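Local coordinates for type VI secretion system component (Escherichia coli O6, PDB 2P5Z), which is a type VI secretion system component that resembles the T4 phage tail proteins gp27 and gp5 and probably forms part of the injection apparatus, at residues A[35-40]-A[321-326]; A[41-46]-A[85-90]; A[184-189]-A[197-202]. One frame throughout, in Å; residues are numbered along the deposited sequence.

Interaction 1 (A[35-40]-A[321-326]); sequences GREQLS and LLMPGL
Pro324 lies between Glu37 and Leu39, with its ring facing the end of strand 29-38. It occupies the second position of a type II beta turn, Met323 to Leu326, in the phage-baseplate-like part of the chain. Gly325 follows with a positive phi of 108°, in keeping with the third position of such a turn. The Glu37 and Pro324 side chains cross at about a right angle, and the evidence is a short run of contacts: Glu37 CB lies 3.7 Å from Pro324 CG, while Glu37 OE1 lies 3.8 Å from Pro324 CD. The torsions explain this passage across the ring: CG of Glu37 is anti to its carbonyl carbon (chi1 -61°) and the chain is extended beyond it, which carries the carboxylate past the proline. There OE1 meets Met323 CG at 3.7 Å. The other oxygen, OE2, makes a salt bridge to Arg85 and a probable hydrogen bond, suspiciously short, to the Tyr45 hydroxyl. On the other flank, Leu39 and the Pro324 ring pass alongside one another, pointing opposite ways. Strand 343-353, antiparallel neighbour of 29-38, adds Val348, which touches both Glu37 and Pro324. Leu39 makes its approach through one methyl branch: CD2 is 3.9 Å from Pro324 CB and 3.8 Å from the backbone N of Gly325.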
loop_
_atom_site.group_PDB
_atom_site.type_symbol
_atom_site.label_atom_id
_atom_site.label_comp_id
_atom_site.label_asym_id
_atom_site.label_seq_id
_atom_site.Cartn_x
_atom_site.Cartn_y
_atom_site.Cartn_z
ATOM N N GLY A 35 18.958 -14.377 -7.367
ATOM C CA GLY A 35 17.792 -15.014 -7.974
ATOM C C GLY A 35 16.645 -15.296 -7.001
ATOM O O GLY A 35 16.869 -15.482 -5.810
ATOM N N ARG A 36 15.411 -15.312 -7.513
ATOM C CA ARG A 36 14.208 -15.645 -6.731
ATOM C C ARG A 36 13.317 -16.575 -7.550
ATOM O O ARG A 36 12.998 -16.297 -8.697
ATOM C CB ARG A 36 13.448 -14.378 -6.314
ATOM C CG ARG A 36 14.128 -13.577 -5.170
ATOM C CD ARG A 36 14.316 -12.048 -5.462
ATOM N NE ARG A 36 14.904 -11.769 -6.788
ATOM C CZ ARG A 36 15.464 -10.613 -7.151
ATOM N NH1 ARG A 36 15.950 -10.459 -8.378
ATOM N NH2 ARG A 36 15.536 -9.610 -6.290
ATOM N N GLU A 37 12.984 -17.714 -6.971
ATOM C CA GLU A 37 12.081 -18.659 -7.554
ATOM C C GLU A 37 11.063 -18.983 -6.477
ATOM O O GLU A 37 11.387 -19.044 -5.296
ATOM C CB GLU A 37 12.802 -19.942 -7.966
ATOM C CG GLU A 37 13.885 -19.740 -9.018
ATOM C CD GLU A 37 14.761 -20.972 -9.258
ATOM O OE1 GLU A 37 14.220 -22.069 -9.547
ATOM O OE2 GLU A 37 16.003 -20.829 -9.179
ATOM N N GLN A 38 9.829 -19.198 -6.903
ATOM C CA GLN A 38 8.720 -19.481 -6.019
ATOM C C GLN A 38 7.607 -20.079 -6.854
ATOM O O GLN A 38 7.398 -19.672 -7.993
ATOM C CB GLN A 38 8.254 -18.186 -5.375
ATOM C CG GLN A 38 7.283 -18.334 -4.235
ATOM C CD GLN A 38 6.788 -16.977 -3.804
ATOM O OE1 GLN A 38 7.353 -15.955 -4.196
ATOM N NE2 GLN A 38 5.716 -16.949 -3.028
ATOM N N LEU A 39 6.926 -21.067 -6.290
ATOM C CA LEU A 39 5.728 -21.652 -6.873
ATOM C C LEU A 39 4.673 -20.605 -7.217
ATOM O O LEU A 39 4.500 -19.632 -6.478
ATOM C CB LEU A 39 5.129 -22.629 -5.884
ATOM C CG LEU A 39 5.959 -23.882 -5.644
ATOM C CD1 LEU A 39 5.232 -24.775 -4.654
ATOM C CD2 LEU A 39 6.195 -24.612 -6.964
ATOM N N SER A 40 4.003 -20.810 -8.359
ATOM C CA SER A 40 2.910 -19.958 -8.847
ATOM C C SER A 40 3.268 -18.533 -9.087
ATOM O O SER A 40 2.399 -17.667 -9.008
ATOM C CB SER A 40 1.673 -19.981 -7.939
ATOM O OG SER A 40 1.044 -21.238 -8.057
ATOM N N LEU A 321 20.525 -28.458 -7.113
ATOM C CA LEU A 321 19.356 -29.199 -7.525
ATOM C C LEU A 321 18.084 -28.694 -6.832
ATOM O O LEU A 321 16.981 -28.873 -7.358
ATOM C CB LEU A 321 19.560 -30.691 -7.248
ATOM C CG LEU A 321 20.435 -31.458 -8.246
ATOM C CD1 LEU A 321 20.587 -32.915 -7.825
ATOM C CD2 LEU A 321 19.867 -31.363 -9.667
ATOM N N LEU A 322 18.250 -28.055 -5.670
ATOM C CA LEU A 322 17.125 -27.634 -4.829
ATOM C C LEU A 322 16.309 -26.499 -5.459
ATOM O O LEU A 322 16.844 -25.450 -5.832
ATOM C CB LEU A 322 17.610 -27.240 -3.432
ATOM C CG LEU A 322 16.655 -27.611 -2.294
ATOM C CD1 LEU A 322 16.813 -29.073 -1.947
ATOM C CD2 LEU A 322 16.899 -26.779 -1.058
ATOM N N MET A 323 15.005 -26.728 -5.562
ATOM C CA MET A 323 14.144 -25.955 -6.442
ATOM C C MET A 323 12.735 -26.003 -5.881
ATOM O O MET A 323 12.381 -26.973 -5.218
ATOM C CB MET A 323 14.131 -26.651 -7.794
ATOM C CG MET A 323 14.270 -25.751 -8.982
ATOM S SD MET A 323 14.041 -26.713 -10.490
ATOM C CE MET A 323 14.921 -28.233 -10.126
ATOM N N PRO A 324 11.923 -24.963 -6.147
ATOM C CA PRO A 324 10.491 -25.052 -5.905
ATOM C C PRO A 324 9.824 -26.194 -6.679
ATOM O O PRO A 324 10.070 -26.377 -7.877
ATOM C CB PRO A 324 9.978 -23.709 -6.418
ATOM C CG PRO A 324 11.112 -22.801 -6.261
ATOM C CD PRO A 324 12.294 -23.627 -6.642
ATOM N N GLY A 325 8.994 -26.960 -5.981
ATOM C CA GLY A 325 8.336 -28.109 -6.573
ATOM C C GLY A 325 8.908 -29.416 -6.070
ATOM O O GLY A 325 8.225 -30.442 -6.078
ATOM N N LEU A 326 10.168 -29.385 -5.646
ATOM C CA LEU A 326 10.828 -30.578 -5.117
ATOM C C LEU A 326 10.357 -30.941 -3.723
ATOM O O LEU A 326 10.266 -30.080 -2.854
ATOM C CB LEU A 326 12.343 -30.388 -5.085
ATOM C CG LEU A 326 13.160 -31.021 -6.211
ATOM C CD1 LEU A 326 12.955 -30.286 -7.533
ATOM C CD2 LEU A 326 14.622 -31.020 -5.830
#

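Interaction 2 (A[41-46]-A[85-90]); sequences TPFRYD and RTLHGV
Leu87 reaches from strand 85-99 toward two aromatic rings, Phe43 and Tyr45, and each of its side-chain carbons meets one of them. CB lies 4.2 Å from CE1 of Phe43. CG, anti to the carbonyl carbon of Leu87 (chi1 -81°), sits over one face of the Tyr45 ring. From there the branches part: CD1 goes over a face of Phe43, displaced toward the rim, and CD2 goes to Tyr45. CD2 is 3.8 Å from Tyr45 CZ and 4.3 Å from the ring centroid, 29° off the normal, an off-centre CH-pi contact near the hydroxyl-bearing end of the ring. Phe43 is met from a second direction as well, because the carbonyl O of His88 lies at its edge in the ring plane, 3.3 Å from CZ. Beyond Leu87 the Tyr45 hydroxyl and Arg85 NH1 stand 3.7 Å apart, not a hydrogen bond; the polar partner of both is Glu37. The nearest CA atoms of the two segments, those of Phe43 and Leu87, are 9.0 Å apart, so side chains bridge the gap. Strand 104-111 pairs antiparallel with both strand 44-51 and strand 85-99, and its Leu110 also touches Leu87.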
loop_
_atom_site.group_PDB
_atom_site.type_symbol
_atom_site.label_atom_id
_atom_site.label_comp_id
_atom_site.label_asym_id
_atom_site.label_seq_id
_atom_site.Cartn_x
_atom_site.Cartn_y
_atom_site.Cartn_z
ATOM N N THR A 41 4.537 -18.282 -9.376
ATOM C CA THR A 41 4.987 -16.950 -9.763
ATOM C C THR A 41 6.181 -17.116 -10.701
ATOM O O THR A 41 6.921 -18.090 -10.587
ATOM C CB THR A 41 5.305 -16.021 -8.527
ATOM O OG1 THR A 41 6.373 -15.124 -8.855
ATOM C CG2 THR A 41 5.715 -16.790 -7.356
ATOM N N PRO A 42 6.322 -16.221 -11.693
ATOM C CA PRO A 42 7.495 -16.342 -12.561
ATOM C C PRO A 42 8.790 -15.970 -11.827
ATOM O O PRO A 42 8.816 -14.991 -11.075
ATOM C CB PRO A 42 7.206 -15.337 -13.682
ATOM C CG PRO A 42 6.252 -14.352 -13.084
ATOM C CD PRO A 42 5.431 -15.117 -12.093
ATOM N N PHE A 43 9.853 -16.740 -12.060
ATOM C CA PHE A 43 11.134 -16.482 -11.416
ATOM C C PHE A 43 11.745 -15.166 -11.833
ATOM O O PHE A 43 11.350 -14.599 -12.848
ATOM C CB PHE A 43 12.137 -17.639 -11.594
ATOM C CG PHE A 43 12.461 -17.982 -13.015
ATOM C CD1 PHE A 43 13.405 -17.247 -13.742
ATOM C CD2 PHE A 43 11.852 -19.081 -13.623
ATOM C CE1 PHE A 43 13.713 -17.589 -15.071
ATOM C CE2 PHE A 43 12.154 -19.430 -14.943
ATOM C CZ PHE A 43 13.096 -18.682 -15.663
ATOM N N ARG A 44 12.707 -14.675 -11.047
ATOM C CA ARG A 44 13.415 -13.447 -11.413
ATOM C C ARG A 44 14.901 -13.557 -11.075
ATOM O O ARG A 44 15.255 -13.901 -9.950
ATOM C CB ARG A 44 12.782 -12.285 -10.665
ATOM C CG ARG A 44 13.144 -10.953 -11.208
ATOM C CD ARG A 44 12.197 -9.939 -10.671
ATOM N NE ARG A 44 12.577 -9.431 -9.355
ATOM C CZ ARG A 44 11.925 -8.459 -8.713
ATOM N NH1 ARG A 44 10.854 -7.889 -9.273
ATOM N NH2 ARG A 44 12.346 -8.046 -7.518
ATOM N N TYR A 45 15.785 -13.283 -12.026
ATOM C CA TYR A 45 17.239 -13.344 -11.737
ATOM C C TYR A 45 17.974 -12.094 -12.176
ATOM O O TYR A 45 18.075 -11.804 -13.366
ATOM C CB TYR A 45 17.882 -14.551 -12.404
ATOM C CG TYR A 45 17.841 -15.806 -11.588
ATOM C CD1 TYR A 45 16.639 -16.426 -11.272
ATOM C CD2 TYR A 45 19.011 -16.404 -11.160
ATOM C CE1 TYR A 45 16.600 -17.602 -10.524
ATOM C CE2 TYR A 45 18.989 -17.578 -10.429
ATOM C CZ TYR A 45 17.788 -18.166 -10.099
ATOM O OH TYR A 45 17.777 -19.327 -9.356
ATOM N N ASP A 46 18.498 -11.348 -11.218
ATOM C CA ASP A 46 19.328 -10.203 -11.549
ATOM C C ASP A 46 20.791 -10.644 -11.568
ATOM O O ASP A 46 21.351 -11.066 -10.551
ATOM C CB ASP A 46 19.066 -9.051 -10.582
ATOM C CG ASP A 46 17.628 -8.521 -10.683
ATOM O OD1 ASP A 46 17.198 -8.150 -11.801
ATOM O OD2 ASP A 46 16.923 -8.481 -9.643
ATOM N N ARG A 85 22.084 -27.173 -13.525
ATOM C CA ARG A 85 20.715 -26.661 -13.649
ATOM C C ARG A 85 20.745 -25.387 -14.483
ATOM O O ARG A 85 21.621 -24.549 -14.287
ATOM C CB ARG A 85 20.109 -26.354 -12.275
ATOM C CG ARG A 85 18.655 -25.936 -12.344
ATOM C CD ARG A 85 17.914 -26.129 -11.030
ATOM N NE ARG A 85 18.126 -25.060 -10.055
ATOM C CZ ARG A 85 17.481 -23.894 -10.048
ATOM N NH1 ARG A 85 17.749 -23.007 -9.098
ATOM N NH2 ARG A 85 16.570 -23.605 -10.980
ATOM N N THR A 86 19.783 -25.241 -15.395
ATOM C CA THR A 86 19.689 -24.060 -16.237
ATOM C C THR A 86 18.334 -23.339 -16.100
ATOM O O THR A 86 17.283 -23.980 -16.017
ATOM C CB THR A 86 19.897 -24.429 -17.718
ATOM O OG1 THR A 86 20.764 -25.557 -17.808
ATOM C CG2 THR A 86 20.514 -23.277 -18.493
ATOM N N LEU A 87 18.360 -22.010 -16.087
ATOM C CA LEU A 87 17.143 -21.228 -16.191
ATOM C C LEU A 87 16.999 -20.647 -17.595
ATOM O O LEU A 87 17.844 -19.866 -18.038
ATOM C CB LEU A 87 17.126 -20.083 -15.172
ATOM C CG LEU A 87 16.718 -20.383 -13.727
ATOM C CD1 LEU A 87 15.696 -21.493 -13.681
ATOM C CD2 LEU A 87 17.930 -20.752 -12.886
ATOM N N HIS A 88 15.925 -21.010 -18.292
ATOM C CA HIS A 88 15.664 -20.424 -19.614
ATOM C C HIS A 88 14.604 -19.329 -19.552
ATOM O O HIS A 88 13.599 -19.443 -18.825
ATOM C CB HIS A 88 15.229 -21.489 -20.598
ATOM C CG HIS A 88 16.292 -22.491 -20.919
ATOM N ND1 HIS A 88 17.266 -22.261 -21.868
ATOM C CD2 HIS A 88 16.525 -23.733 -20.430
ATOM C CE1 HIS A 88 18.054 -23.321 -21.951
ATOM N NE2 HIS A 88 17.629 -24.228 -21.088
ATOM N N GLY A 89 14.828 -18.268 -20.314
ATOM C CA GLY A 89 13.938 -17.155 -20.280
ATOM C C GLY A 89 14.326 -16.035 -21.208
ATOM O O GLY A 89 15.090 -16.253 -22.147
ATOM N N VAL A 90 13.775 -14.842 -20.948
ATOM C CA VAL A 90 14.047 -13.640 -21.728
ATOM C C VAL A 90 14.662 -12.572 -20.850
ATOM O O VAL A 90 14.463 -12.536 -19.629
ATOM C CB VAL A 90 12.753 -12.952 -22.307
ATOM C CG1 VAL A 90 12.615 -13.183 -23.778
ATOM C CG2 VAL A 90 11.526 -13.377 -21.554
#

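Interaction 3 (A[184-189]-A[197-202]); sequences IWFRFA and EVIEFY
Strands 185-191 and 196-202 form an antiparallel beta hairpin in which the axes of segments 185-189 and 197-202 run at 154° and approach to 4.6 Å, joined by six hydrogen bonds in the pairs Trp185-Tyr202, Arg187-Glu200 and Ala189-Val198. These residues share one face of the sheet. Trp185 places its indole across the pair because CG lies between the backbone N and the carbonyl carbon (chi1 55°), which brings the six-membered ring under Tyr202 CB. That carbon is 3.8 Å from the ring centroid and 21° off the normal, a CH-pi contact, while Tyr202 CD2 reaches Trp185 CH2 at 3.6 Å. Arg187 continues the row with NE 3.7 Å from Tyr202 CE2. Its NH2 is 3.6 Å from Glu200 OE1, which lies over the guanidinium face, a salt bridge of charge alone. The opposite face is apolar: Phe186, Phe188, Ile199 and Phe201 point the same way. There Leu179 of helix 171-182 touches Phe186 and Phe201, and Phe201 stacks on Phe152. Ile199 serves both neighbours across the hairpin, its CG2 lying 3.9 Å from Phe186 CB and its CG1 3.7 Å from Phe188 CE1.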
loop_
_atom_site.group_PDB
_atom_site.type_symbol
_atom_site.label_atom_id
_atom_site.label_comp_id
_atom_site.label_asym_id
_atom_site.label_seq_id
_atom_site.Cartn_x
_atom_site.Cartn_y
_atom_site.Cartn_z
ATOM N N ILE A 184 -5.166 -24.068 -8.223
ATOM C CA ILE A 184 -4.214 -24.683 -9.145
ATOM C C ILE A 184 -2.897 -23.935 -8.978
ATOM O O ILE A 184 -2.876 -22.720 -8.760
ATOM C CB ILE A 184 -4.698 -24.610 -10.636
ATOM C CG1 ILE A 184 -5.879 -25.548 -10.874
ATOM C CG2 ILE A 184 -3.603 -25.008 -11.637
ATOM C CD1 ILE A 184 -6.549 -25.336 -12.231
ATOM N N TRP A 185 -1.796 -24.665 -9.054
ATOM C CA TRP A 185 -0.496 -24.044 -8.939
ATOM C C TRP A 185 0.422 -24.436 -10.071
ATOM O O TRP A 185 0.191 -25.430 -10.763
ATOM C CB TRP A 185 0.154 -24.362 -7.596
ATOM C CG TRP A 185 0.270 -25.806 -7.263
ATOM C CD1 TRP A 185 -0.668 -26.578 -6.641
ATOM C CD2 TRP A 185 1.404 -26.645 -7.477
ATOM N NE1 TRP A 185 -0.196 -27.860 -6.474
ATOM C CE2 TRP A 185 1.075 -27.929 -6.979
ATOM C CE3 TRP A 185 2.658 -26.449 -8.056
ATOM C CZ2 TRP A 185 1.961 -29.009 -7.032
ATOM C CZ3 TRP A 185 3.549 -27.534 -8.110
ATOM C CH2 TRP A 185 3.192 -28.793 -7.601
ATOM N N PHE A 186 1.468 -23.647 -10.251
ATOM C CA PHE A 186 2.454 -23.975 -11.251
ATOM C C PHE A 186 3.922 -23.862 -10.812
ATOM O O PHE A 186 4.263 -23.151 -9.855
ATOM C CB PHE A 186 2.211 -23.185 -12.543
ATOM C CG PHE A 186 2.244 -21.692 -12.383
ATOM C CD1 PHE A 186 1.102 -20.989 -12.014
ATOM C CD2 PHE A 186 3.406 -20.980 -12.659
ATOM C CE1 PHE A 186 1.124 -19.594 -11.903
ATOM C CE2 PHE A 186 3.444 -19.577 -12.547
ATOM C CZ PHE A 186 2.290 -18.883 -12.198
ATOM N N ARG A 187 4.776 -24.562 -11.549
ATOM C CA ARG A 187 6.203 -24.381 -11.449
ATOM C C ARG A 187 6.826 -24.395 -12.828
ATOM O O ARG A 187 6.182 -24.758 -13.813
ATOM C CB ARG A 187 6.831 -25.484 -10.602
ATOM C CG ARG A 187 6.868 -26.846 -11.237
ATOM C CD ARG A 187 7.143 -27.853 -10.154
ATOM N NE ARG A 187 7.176 -29.219 -10.648
ATOM C CZ ARG A 187 8.262 -29.811 -11.122
ATOM N NH1 ARG A 187 9.421 -29.153 -11.170
ATOM N NH2 ARG A 187 8.181 -31.063 -11.553
ATOM N N PHE A 188 8.097 -24.021 -12.885
ATOM C CA PHE A 188 8.826 -24.008 -14.128
ATOM C C PHE A 188 9.759 -25.201 -14.187
ATOM O O PHE A 188 10.235 -25.674 -13.161
ATOM C CB PHE A 188 9.562 -22.689 -14.282
ATOM C CG PHE A 188 8.645 -21.525 -14.462
ATOM C CD1 PHE A 188 8.284 -21.103 -15.729
ATOM C CD2 PHE A 188 8.112 -20.868 -13.370
ATOM C CE1 PHE A 188 7.426 -20.051 -15.897
ATOM C CE2 PHE A 188 7.244 -19.811 -13.534
ATOM C CZ PHE A 188 6.906 -19.400 -14.802
ATOM N N ALA A 189 9.974 -25.727 -15.388
ATOM C CA ALA A 189 10.867 -26.863 -15.573
ATOM C C ALA A 189 11.595 -26.656 -16.874
ATOM O O ALA A 189 11.221 -25.792 -17.667
ATOM C CB ALA A 189 10.089 -28.173 -15.589
ATOM N N GLU A 197 12.144 -23.050 -21.101
ATOM C CA GLU A 197 11.396 -23.224 -19.859
ATOM C C GLU A 197 9.940 -23.587 -20.151
ATOM O O GLU A 197 9.330 -23.068 -21.087
ATOM C CB GLU A 197 11.490 -21.959 -18.988
ATOM C CG GLU A 197 10.487 -20.834 -19.286
ATOM C CD GLU A 197 10.816 -19.971 -20.518
ATOM O OE1 GLU A 197 11.735 -20.311 -21.299
ATOM O OE2 GLU A 197 10.141 -18.927 -20.706
ATOM N N VAL A 198 9.407 -24.493 -19.340
ATOM C CA VAL A 198 8.085 -25.073 -19.512
ATOM C C VAL A 198 7.292 -24.844 -18.223
ATOM O O VAL A 198 7.764 -25.218 -17.142
ATOM C CB VAL A 198 8.192 -26.618 -19.757
ATOM C CG1 VAL A 198 6.825 -27.270 -19.806
ATOM C CG2 VAL A 198 8.999 -26.936 -21.033
ATOM N N ILE A 199 6.103 -24.232 -18.333
ATOM C CA ILE A 199 5.182 -24.053 -17.198
ATOM C C ILE A 199 4.374 -25.312 -16.925
ATOM O O ILE A 199 3.635 -25.774 -17.772
ATOM C CB ILE A 199 4.141 -22.957 -17.495
ATOM C CG1 ILE A 199 4.817 -21.683 -18.012
ATOM C CG2 ILE A 199 3.265 -22.697 -16.270
ATOM C CD1 ILE A 199 3.858 -20.734 -18.671
ATOM N N GLU A 200 4.474 -25.873 -15.736
ATOM C CA GLU A 200 3.709 -27.058 -15.468
ATOM C C GLU A 200 2.700 -26.753 -14.417
ATOM O O GLU A 200 3.060 -26.283 -13.352
ATOM C CB GLU A 200 4.620 -28.198 -15.028
ATOM C CG GLU A 200 5.809 -28.379 -15.959
ATOM C CD GLU A 200 6.595 -29.619 -15.667
ATOM O OE1 GLU A 200 6.439 -30.174 -14.556
ATOM O OE2 GLU A 200 7.374 -30.032 -16.560
ATOM N N PHE A 201 1.436 -27.034 -14.715
ATOM C CA PHE A 201 0.335 -26.776 -13.797
ATOM C C PHE A 201 -0.062 -28.051 -13.069
ATOM O O PHE A 201 -0.050 -29.139 -13.659
ATOM C CB PHE A 201 -0.889 -26.240 -14.547
ATOM C CG PHE A 201 -0.648 -24.945 -15.308
ATOM C CD1 PHE A 201 -0.843 -23.706 -14.687
ATOM C CD2 PHE A 201 -0.286 -24.965 -16.649
ATOM C CE1 PHE A 201 -0.666 -22.512 -15.380
ATOM C CE2 PHE A 201 -0.103 -23.775 -17.351
ATOM C CZ PHE A 201 -0.301 -22.537 -16.706
ATOM N N TYR A 202 -0.415 -27.919 -11.788
ATOM C CA TYR A 202 -0.854 -29.051 -10.970
ATOM C C TYR A 202 -1.848 -28.551 -9.940
ATOM O O TYR A 202 -1.864 -27.357 -9.628
ATOM C CB TYR A 202 0.307 -29.669 -10.183
ATOM C CG TYR A 202 1.485 -30.131 -10.989
ATOM C CD1 TYR A 202 1.474 -31.367 -11.628
ATOM C CD2 TYR A 202 2.605 -29.332 -11.117
ATOM C CE1 TYR A 202 2.558 -31.804 -12.348
ATOM C CE2 TYR A 202 3.682 -29.748 -11.850
ATOM C CZ TYR A 202 3.659 -30.985 -12.461
ATOM O OH TYR A 202 4.736 -31.388 -13.212
#

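From the N terminus, segments 35-40 and 41-46 follow each other directly, leaving strand 29-38 and entering its antiparallel neighbour 44-51. Interaction 2 closes first, when the chain returns with 85-90. Interaction 3 is a local closure, the hairpin of 184-189 and 197-202. Only with 321-326 does interaction 1 close, so interactions 2 and 3 lie in series inside its long loop and none cross. The loop that joins strands 29-38 and 44-51 brings the hairpin in: Ser40 N lies 2.8 Å from Phe186 O, a probable hydrogen bond, and Phe43 meets Phe188 edge-to-face. The three contacts thus join the barrel-like strands, the 321-326 turn and the three-stranded sheet bearing the hairpin.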